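Local atomic coordinates of endoglucanase family 5 (Clostridium acetobutylicum ATCC 824, PDB entry 6PZ7), a protein that probably cleaves internal beta-1,4 links of cellulose and related plant polysaccharides, as a broad-specificity endoglucanase of glycoside hydrolase family 5. Residues P59-S64 with T100-S105; Y72-A77 with T122-Q127. All blocks are in the same frame, centred on the assembly; numbering follows the deposited sequence.

In the fold
Both contacts belong to the eight-stranded beta/alpha barrel of this family 5 glycoside hydrolase. Contact 1 joins the loops that follow the neighbouring parallel strands 55-58 and 95-99, at their C-terminal ends, the end where the active site of such barrels lies. Contact 2 lies farther out and joins the lead-in to helix 76-91 to helix 111-132. The centres of contacts 1 and 2 are about 12 Å apart. Along the chain the order is 59-64, 72-77, 100-105, 122-127, so the segments alternate and two successive beta-alpha units meet twice. The contacts also touch each other: Trp62 packs on Ile74, and Thr100 packs on Trp125. Packing thus runs from the loops at the C-terminal end of the barrel to the outer helix 111-132.

Contact 1 of 2, residues P59-S64 with T100-S105; sequences PVSWSS and THHDTS
Asp103 turns its carboxylate to the backbone of Trp62 and Ser63. Its CG lies anti to the carbonyl carbon, which swings the carboxylate across to the other loop. Asp103 OD2 takes the N-H of Trp62 N on its syn lone pair, at 3.0 Å and almost straight (176°). On its anti side OD2 also accepts from His101 N, slightly out of the carboxylate plane. OD1 receives a weak bond from Ser63 N and a further bond from the Trp106 indole N-H. These bonds fix the rotation of the carboxylate. Asp103 OD2 also lies at the edge of the Trp62 ring, 3.5 Å from Trp62 CD1, with the ring and carboxylate planes 24° apart. Thr100 crosses this indole at about a right angle, Thr100 CG2 being 3.6 Å from Trp62 CD1. Ser61 OG accepts from His102 N at 3.0 Å and is also hydrogen-bonded to Asp27 O. His101 has CG anti to its backbone N (chi1 -153°), which turns a ring face to Pro59. Pro59 CB sits over that face, 3.6 Å from the centroid of the His101 ring, in a CH-pi contact. At the outer end Ser63 OG and Ser105 OG share a hydrogen bond of 3.2 Å. The Trp62 indole N-H bonds to Asn99 O at the end of strand 95-99. The Trp62 ring packs on Leu79 and Val82 of helix 76-91 and on Ile128 of helix 111-132.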
loop_
_atom_site.group_PDB
_atom_site.type_symbol
_atom_site.label_atom_id
_atom_site.label_comp_id
_atom_site.label_asym_id
_atom_site.label_seq_id
_atom_site.Cartn_x
_atom_site.Cartn_y
_atom_site.Cartn_z
ATOM N N PRO A 59 -1.234 -4.185 5.483
ATOM C CA PRO A 59 -2.620 -3.839 5.178
ATOM C C PRO A 59 -3.517 -4.341 6.284
ATOM O O PRO A 59 -3.390 -5.486 6.730
ATOM C CB PRO A 59 -2.875 -4.559 3.861
ATOM C CG PRO A 59 -1.811 -5.550 3.712
ATOM C CD PRO A 59 -0.642 -5.123 4.518
ATOM N N VAL A 60 -4.460 -3.524 6.708
ATOM C CA VAL A 60 -5.400 -3.894 7.768
ATOM C C VAL A 60 -6.809 -3.529 7.341
ATOM O O VAL A 60 -7.090 -2.360 7.048
ATOM C CB VAL A 60 -5.087 -3.232 9.124
ATOM C CG1 VAL A 60 -6.108 -3.676 10.178
ATOM C CG2 VAL A 60 -3.665 -3.573 9.566
ATOM N N SER A 61 -7.694 -4.518 7.319
ATOM C CA SER A 61 -9.114 -4.283 7.059
ATOM C C SER A 61 -9.822 -4.180 8.402
ATOM O O SER A 61 -9.785 -5.124 9.196
ATOM C CB SER A 61 -9.702 -5.404 6.207
ATOM O OG SER A 61 -9.094 -5.402 4.911
ATOM N N TRP A 62 -10.382 -3.016 8.678
ATOM C CA TRP A 62 -10.950 -2.746 10.005
ATOM C C TRP A 62 -12.410 -3.109 10.126
ATOM O O TRP A 62 -12.864 -3.309 11.255
ATOM C CB TRP A 62 -10.710 -1.279 10.349
ATOM C CG TRP A 62 -9.256 -0.912 10.388
ATOM C CD1 TRP A 62 -8.515 -0.470 9.320
ATOM C CD2 TRP A 62 -8.334 -1.010 11.490
ATOM N NE1 TRP A 62 -7.202 -0.267 9.703
ATOM C CE2 TRP A 62 -7.059 -0.598 11.023
ATOM C CE3 TRP A 62 -8.453 -1.442 12.816
ATOM C CZ2 TRP A 62 -5.945 -0.558 11.832
ATOM C CZ3 TRP A 62 -7.326 -1.415 13.640
ATOM C CH2 TRP A 62 -6.089 -0.983 13.137
ATOM N N SER A 63 -13.123 -3.219 9.002
ATOM C CA SER A 63 -14.585 -3.290 8.984
ATOM C C SER A 63 -15.154 -4.283 9.990
ATOM O O SER A 63 -16.102 -3.961 10.719
ATOM C CB SER A 63 -15.039 -3.636 7.561
ATOM O OG SER A 63 -16.443 -3.506 7.416
ATOM N N SER A 64 -14.646 -5.507 10.008
ATOM C CA SER A 64 -15.145 -6.594 10.845
ATOM C C SER A 64 -14.863 -6.385 12.322
ATOM O O SER A 64 -15.298 -7.214 13.134
ATOM C CB SER A 64 -14.511 -7.942 10.443
ATOM O OG SER A 64 -14.752 -8.256 9.089
ATOM N N THR A 100 -5.738 1.666 6.351
ATOM C CA THR A 100 -7.028 1.005 6.212
ATOM C C THR A 100 -7.060 0.355 4.833
ATOM O O THR A 100 -6.447 0.857 3.889
ATOM C CB THR A 100 -8.218 1.959 6.383
ATOM O OG1 THR A 100 -8.321 2.886 5.275
ATOM C CG2 THR A 100 -8.155 2.755 7.686
ATOM N N HIS A 101 -7.762 -0.780 4.719
ATOM C CA HIS A 101 -7.609 -1.653 3.546
ATOM C C HIS A 101 -8.971 -1.910 2.949
ATOM O O HIS A 101 -9.554 -0.991 2.329
ATOM C CB HIS A 101 -6.698 -2.853 3.779
ATOM C CG HIS A 101 -6.061 -3.336 2.529
ATOM N ND1 HIS A 101 -4.937 -2.742 2.007
ATOM C CD2 HIS A 101 -6.405 -4.347 1.691
ATOM C CE1 HIS A 101 -4.623 -3.385 0.891
ATOM N NE2 HIS A 101 -5.476 -4.381 0.702
ATOM N N HIS A 102 -9.511 -3.119 3.066
ATOM C CA HIS A 102 -10.814 -3.486 2.459
ATOM C C HIS A 102 -11.958 -2.965 3.323
ATOM O O HIS A 102 -12.669 -3.713 3.998
ATOM C CB HIS A 102 -10.948 -4.992 2.296
ATOM C CG HIS A 102 -9.966 -5.616 1.364
ATOM N ND1 HIS A 102 -9.682 -5.124 0.116
ATOM C CD2 HIS A 102 -9.172 -6.705 1.509
ATOM C CE1 HIS A 102 -8.751 -5.876 -0.467
ATOM N NE2 HIS A 102 -8.450 -6.861 0.354
ATOM N N ASP A 103 -12.104 -1.641 3.272
ATOM C CA ASP A 103 -13.012 -0.834 4.088
ATOM C C ASP A 103 -13.971 -0.027 3.219
ATOM O O ASP A 103 -14.579 0.942 3.684
ATOM C CB ASP A 103 -12.186 -0.030 5.102
ATOM C CG ASP A 103 -11.706 -0.916 6.263
ATOM O OD1 ASP A 103 -12.585 -1.486 6.919
ATOM O OD2 ASP A 103 -10.478 -1.027 6.490
ATOM N N THR A 104 -14.118 -0.440 1.944
ATOM C CA THR A 104 -15.042 0.247 1.033
ATOM C C THR A 104 -16.492 0.102 1.450
ATOM O O THR A 104 -17.332 0.892 0.962
ATOM C CB THR A 104 -14.913 -0.257 -0.408
ATOM O OG1 THR A 104 -15.245 -1.634 -0.456
ATOM C CG2 THR A 104 -13.495 -0.069 -0.959
ATOM N N SER A 105 -16.832 -0.836 2.318
ATOM C CA SER A 105 -18.224 -0.983 2.724
ATOM C C SER A 105 -18.711 0.234 3.477
ATOM O O SER A 105 -19.923 0.516 3.451
ATOM C CB SER A 105 -18.396 -2.234 3.588
ATOM O OG SER A 105 -17.626 -2.162 4.764
#

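Contact 2 of 2, residues Y72-A77 with T122-Q127; sequences YTIDQA and TKVWGQ
The lead-in to helix 76-91 lies against helix 111-132 here, with Gln127 as the main polar link. Its side-chain amide grips the backbone of Tyr72 and Ile74 at both ends. Gln127 NE2 donates to Tyr72 O at 2.9 Å, nearly straight at 172°. The acceptor lies in the Gln127 amide plane, but the donor stands above the carbonyl plane of Tyr72. Gln127 OE1 accepts from Ile74 N, also at 2.9 Å, and takes a 2.7 Å hydrogen bond from a water. NE2 makes a second bond to Lys123 O, one turn back in its own helix. That oxygen also accepts from Gln127 N, and the two donors reach it from opposite faces. With both N-H groups and the oxygen bonded, the rotation of the amide is set. In the beta/alpha barrel this is where the loop leading into one outer helix lies on the next outer helix. Asp75 is the N-cap of helix 76-91, its OD1 accepting from Ala77 N. The Ile74 and Gln127 side chains run alongside each other, pointing opposite ways. Ile74 CG1 stands beside its backbone N (chi1 -58°), and Ile74 CD1 extends to 3.8 Å from Gln127 CB and 4.1 Å from Val124 CG1. Tyr72 crosses Lys123 on a slant, with Tyr72 CD2 4.0 Å from Lys123 CB. The Lys123 chain bends at chi2, and its NZ forms a salt bridge with Asp119.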
loop_
_atom_site.group_PDB
_atom_site.type_symbol
_atom_site.label_atom_id
_atom_site.label_comp_id
_atom_site.label_asym_id
_atom_site.label_seq_id
_atom_site.Cartn_x
_atom_site.Cartn_y
_atom_site.Cartn_z
ATOM N N TYR A 72 -18.256 3.689 17.077
ATOM C CA TYR A 72 -17.446 2.945 16.134
ATOM C C TYR A 72 -16.218 2.355 16.826
ATOM O O TYR A 72 -15.087 2.443 16.332
ATOM C CB TYR A 72 -17.059 3.803 14.942
ATOM C CG TYR A 72 -18.235 4.256 14.124
ATOM C CD1 TYR A 72 -18.968 3.350 13.388
ATOM C CD2 TYR A 72 -18.574 5.605 14.023
ATOM C CE1 TYR A 72 -20.031 3.774 12.571
ATOM C CE2 TYR A 72 -19.613 6.025 13.195
ATOM C CZ TYR A 72 -20.320 5.097 12.484
ATOM O OH TYR A 72 -21.375 5.471 11.653
ATOM N N THR A 73 -16.441 1.701 17.957
ATOM C CA THR A 73 -15.334 1.220 18.783
ATOM C C THR A 73 -14.576 0.115 18.060
ATOM O O THR A 73 -15.169 -0.890 17.645
ATOM C CB THR A 73 -15.870 0.670 20.100
ATOM O OG1 THR A 73 -16.615 1.721 20.725
ATOM C CG2 THR A 73 -14.781 0.194 20.996
ATOM N N ILE A 74 -13.265 0.248 17.971
ATOM C CA ILE A 74 -12.432 -0.808 17.403
ATOM C C ILE A 74 -12.154 -1.832 18.503
ATOM O O ILE A 74 -11.699 -1.491 19.599
ATOM C CB ILE A 74 -11.107 -0.254 16.830
ATOM C CG1 ILE A 74 -11.363 0.793 15.751
ATOM C CG2 ILE A 74 -10.276 -1.414 16.256
ATOM C CD1 ILE A 74 -10.108 1.427 15.184
ATOM N N ASP A 75 -12.401 -3.093 18.197
ATOM C CA ASP A 75 -12.136 -4.157 19.160
ATOM C C ASP A 75 -10.709 -4.082 19.697
ATOM O O ASP A 75 -9.730 -4.101 18.931
ATOM C CB ASP A 75 -12.378 -5.498 18.469
ATOM C CG ASP A 75 -11.982 -6.688 19.308
ATOM O OD1 ASP A 75 -11.780 -6.539 20.528
ATOM O OD2 ASP A 75 -11.835 -7.778 18.728
ATOM N N GLN A 76 -10.567 -4.052 21.019
ATOM C CA GLN A 76 -9.246 -3.932 21.620
ATOM C C GLN A 76 -8.345 -5.108 21.274
ATOM O O GLN A 76 -7.136 -4.927 21.090
ATOM C CB GLN A 76 -9.395 -3.816 23.140
ATOM C CG GLN A 76 -8.115 -3.678 23.900
ATOM C CD GLN A 76 -8.351 -3.477 25.391
ATOM O OE1 GLN A 76 -8.604 -2.355 25.846
ATOM N NE2 GLN A 76 -8.297 -4.569 26.153
ATOM N N ALA A 77 -8.882 -6.319 21.243
ATOM C CA ALA A 77 -8.030 -7.454 20.922
ATOM C C ALA A 77 -7.496 -7.358 19.503
ATOM O O ALA A 77 -6.394 -7.832 19.221
ATOM C CB ALA A 77 -8.812 -8.753 21.086
ATOM N N THR A 122 -13.348 9.738 10.885
ATOM C CA THR A 122 -12.818 10.497 12.007
ATOM C C THR A 122 -12.735 9.615 13.247
ATOM O O THR A 122 -11.704 9.586 13.933
ATOM C CB THR A 122 -13.692 11.732 12.283
ATOM O OG1 THR A 122 -13.777 12.551 11.116
ATOM C CG2 THR A 122 -13.131 12.549 13.398
ATOM N N LYS A 123 -13.819 8.904 13.564
ATOM C CA LYS A 123 -13.821 8.079 14.769
ATOM C C LYS A 123 -12.814 6.941 14.675
ATOM O O LYS A 123 -12.112 6.619 15.641
ATOM C CB LYS A 123 -15.223 7.495 15.014
ATOM C CG LYS A 123 -16.132 8.333 15.889
ATOM C CD LYS A 123 -16.595 9.646 15.214
ATOM C CE LYS A 123 -17.652 10.387 16.083
ATOM N NZ LYS A 123 -18.056 11.638 15.434
ATOM N N VAL A 124 -12.751 6.294 13.518
ATOM C CA VAL A 124 -11.881 5.126 13.335
ATOM C C VAL A 124 -10.405 5.533 13.297
ATOM O O VAL A 124 -9.599 4.988 14.051
ATOM C CB VAL A 124 -12.309 4.315 12.094
ATOM C CG1 VAL A 124 -11.296 3.257 11.749
ATOM C CG2 VAL A 124 -13.676 3.698 12.319
ATOM N N TRP A 125 -10.031 6.500 12.453
ATOM C CA TRP A 125 -8.643 6.968 12.465
ATOM C C TRP A 125 -8.265 7.590 13.803
ATOM O O TRP A 125 -7.103 7.511 14.219
ATOM C CB TRP A 125 -8.305 7.914 11.303
ATOM C CG TRP A 125 -7.650 7.217 10.150
ATOM C CD1 TRP A 125 -8.144 6.986 8.912
ATOM C CD2 TRP A 125 -6.379 6.566 10.193
ATOM N NE1 TRP A 125 -7.265 6.276 8.156
ATOM C CE2 TRP A 125 -6.173 5.978 8.935
ATOM C CE3 TRP A 125 -5.387 6.410 11.183
ATOM C CZ2 TRP A 125 -5.025 5.234 8.650
ATOM C CZ3 TRP A 125 -4.249 5.708 10.875
ATOM C CH2 TRP A 125 -4.078 5.116 9.623
ATOM N N GLY A 126 -9.199 8.199 14.543
ATOM C CA GLY A 126 -8.838 8.730 15.853
ATOM C C GLY A 126 -8.354 7.636 16.781
ATOM O O GLY A 126 -7.365 7.784 17.500
ATOM N N GLN A 127 -9.031 6.483 16.760
ATOM C CA GLN A 127 -8.618 5.365 17.598
ATOM C C GLN A 127 -7.305 4.730 17.121
ATOM O O GLN A 127 -6.448 4.383 17.926
ATOM C CB GLN A 127 -9.734 4.318 17.647
ATOM C CG GLN A 127 -10.955 4.754 18.424
ATOM C CD GLN A 127 -12.099 3.809 18.194
ATOM O OE1 GLN A 127 -12.200 2.790 18.886
ATOM N NE2 GLN A 127 -12.894 4.086 17.190
HETATM O O HOH W 1 -10.696 1.481 20.742
#